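PDB 4ZYS: exotoxin 6, which is a staphylococcal superantigen-like exotoxin that probably binds host glycans or glycoproteins, though its exact role is not established. Local coordinates for residues G89-N94 and D127-E132. Numbering follows the deposited sequence.
Sequences GVTKTN and DISLKE
D127 OD2 is gripped by two donors: K92 N, which reaches it over 2.9 Å in a nearly straight bond (174°), and K60 NZ, which adds a salt bridge. This carboxylate spans the interface between the OB-fold and beta-grasp domains that make up the superantigen-like fold, and it illustrates how an acidic side chain can take the place of a backbone rung between strands of different sheets. Strands 90-92 and 127-129 run nearly antiparallel, at 169°, but their axes come no closer than 6.2 Å, and no direct backbone-to-backbone hydrogen bond joins them. D127 bridges the gap because its CG stands anti to the backbone N (chi1 -170°), which carries the carboxylate across to K92; OD2 receives the N-H through its anti lone pair, while OD1 is bonded to S183, so both oxygens are anchored. A water makes the second bridge, accepting from D127 N at 2.8 Å and lying 2.7 Å from K92 O and from N94 OD1; it may donate to either, though further acceptors compete for its protons. The N94 amide is held at both ends, ND2 donating to F98 O and Y124 O and OD1 accepting from E126 N. T91 points its side chain at strand 127-129: CB lies 3.3 Å from D127 O, and CG2 packs 3.8 Å from S129 CB, while OG1 is held by K125 NZ. At the far end the beta-grasp helix begins. S129 is its N-cap, its OG accepting from E132 N, and two residues on, K131 passes G89, its NZ hydrogen-bonded to I87 O and its CD resting 3.6 Å from G89 CA.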
loop_
_atom_site.group_PDB
_atom_site.type_symbol
_atom_site.label_atom_id
_atom_site.label_comp_id
_atom_site.label_asym_id
_atom_site.label_seq_id
_atom_site.Cartn_x
_atom_site.Cartn_y
_atom_site.Cartn_z
ATOM N N GLY A 89 2.183 -5.737 -2.112
ATOM C CA GLY A 89 2.950 -4.611 -2.637
ATOM C C GLY A 89 3.882 -4.927 -3.789
ATOM O O GLY A 89 4.859 -4.193 -4.011
ATOM N N VAL A 90 3.601 -6.040 -4.514
ATOM C CA VAL A 90 4.380 -6.475 -5.681
ATOM C C VAL A 90 3.524 -6.223 -6.886
ATOM O O VAL A 90 2.410 -6.746 -6.999
ATOM C CB VAL A 90 4.929 -7.931 -5.629
ATOM C CG1 VAL A 90 5.897 -8.183 -6.793
ATOM C CG2 VAL A 90 5.634 -8.195 -4.288
ATOM N N THR A 91 4.018 -5.350 -7.749
ATOM C CA THR A 91 3.327 -4.893 -8.959
ATOM C C THR A 91 4.253 -5.031 -10.193
ATOM O O THR A 91 5.443 -5.311 -10.047
ATOM C CB THR A 91 2.877 -3.411 -8.759
ATOM O OG1 THR A 91 4.002 -2.612 -8.399
ATOM C CG2 THR A 91 1.782 -3.236 -7.707
ATOM N N LYS A 92 3.682 -4.843 -11.401
ATOM C CA LYS A 92 4.413 -4.849 -12.662
ATOM C C LYS A 92 5.044 -3.473 -12.822
ATOM O O LYS A 92 4.408 -2.464 -12.524
ATOM C CB LYS A 92 3.492 -5.172 -13.867
ATOM C CG LYS A 92 2.726 -6.508 -13.781
ATOM C CD LYS A 92 3.605 -7.768 -14.008
ATOM C CE LYS A 92 2.887 -9.048 -13.639
ATOM N NZ LYS A 92 3.477 -10.241 -14.302
ATOM N N THR A 93 6.294 -3.432 -13.275
ATOM C CA THR A 93 6.997 -2.189 -13.484
ATOM C C THR A 93 6.390 -1.432 -14.687
ATOM O O THR A 93 5.738 -2.052 -15.537
ATOM C CB THR A 93 8.494 -2.456 -13.669
ATOM O OG1 THR A 93 9.178 -1.244 -13.375
ATOM C CG2 THR A 93 8.854 -2.931 -15.088
ATOM N N ASN A 94 6.642 -0.108 -14.777
ATOM C CA ASN A 94 6.163 0.705 -15.891
ATOM C C ASN A 94 6.840 0.307 -17.189
ATOM O O ASN A 94 8.019 -0.069 -17.200
ATOM C CB ASN A 94 6.391 2.211 -15.634
ATOM C CG ASN A 94 5.424 2.863 -14.654
ATOM O OD1 ASN A 94 4.609 2.208 -13.990
ATOM N ND2 ASN A 94 5.444 4.192 -14.589
ATOM N N ASP A 127 0.787 0.418 -12.487
ATOM C CA ASP A 127 0.266 -0.657 -11.672
ATOM C C ASP A 127 0.638 -0.330 -10.222
ATOM O O ASP A 127 1.781 -0.513 -9.849
ATOM C CB ASP A 127 0.860 -1.990 -12.160
ATOM C CG ASP A 127 0.202 -3.203 -11.536
ATOM O OD1 ASP A 127 -0.986 -3.117 -11.202
ATOM O OD2 ASP A 127 0.890 -4.238 -11.374
ATOM N N ILE A 128 -0.286 0.244 -9.442
ATOM C CA ILE A 128 -0.019 0.648 -8.060
ATOM C C ILE A 128 -0.865 -0.227 -7.081
ATOM O O ILE A 128 -2.059 -0.417 -7.291
ATOM C CB ILE A 128 -0.235 2.183 -7.879
ATOM C CG1 ILE A 128 0.232 2.679 -6.472
ATOM C CG2 ILE A 128 -1.686 2.635 -8.193
ATOM C CD1 ILE A 128 0.651 4.157 -6.419
ATOM N N SER A 129 -0.226 -0.784 -6.044
ATOM C CA SER A 129 -0.914 -1.632 -5.080
ATOM C C SER A 129 -1.700 -0.817 -4.063
ATOM O O SER A 129 -1.306 0.301 -3.716
ATOM C CB SER A 129 0.071 -2.541 -4.349
ATOM O OG SER A 129 0.955 -1.798 -3.529
ATOM N N LEU A 130 -2.769 -1.419 -3.522
ATOM C CA LEU A 130 -3.527 -0.816 -2.452
ATOM C C LEU A 130 -2.651 -0.679 -1.237
ATOM O O LEU A 130 -2.843 0.276 -0.493
ATOM C CB LEU A 130 -4.791 -1.622 -2.132
ATOM C CG LEU A 130 -5.906 -1.518 -3.171
ATOM C CD1 LEU A 130 -7.051 -2.380 -2.783
ATOM C CD2 LEU A 130 -6.389 -0.087 -3.334
ATOM N N LYS A 131 -1.639 -1.587 -1.053
ATOM C CA LYS A 131 -0.666 -1.513 0.062
ATOM C C LYS A 131 0.046 -0.153 0.051
ATOM O O LYS A 131 0.168 0.463 1.118
ATOM C CB LYS A 131 0.380 -2.650 -0.024
ATOM C CG LYS A 131 1.468 -2.566 1.059
ATOM C CD LYS A 131 2.647 -3.513 0.808
ATOM C CE LYS A 131 3.487 -3.756 2.041
ATOM N NZ LYS A 131 2.733 -4.488 3.087
ATOM N N GLU A 132 0.544 0.296 -1.135
ATOM C CA GLU A 132 1.281 1.569 -1.266
ATOM C C GLU A 132 0.358 2.776 -1.045
ATOM O O GLU A 132 0.716 3.688 -0.296
ATOM C CB GLU A 132 1.953 1.674 -2.641
ATOM C CG GLU A 132 2.653 3.006 -2.864
ATOM C CD GLU A 132 3.408 3.141 -4.169
ATOM O OE1 GLU A 132 3.798 2.097 -4.737
ATOM O OE2 GLU A 132 3.614 4.290 -4.624
HETATM O O HOH W 1 3.566 0.134 -12.610
#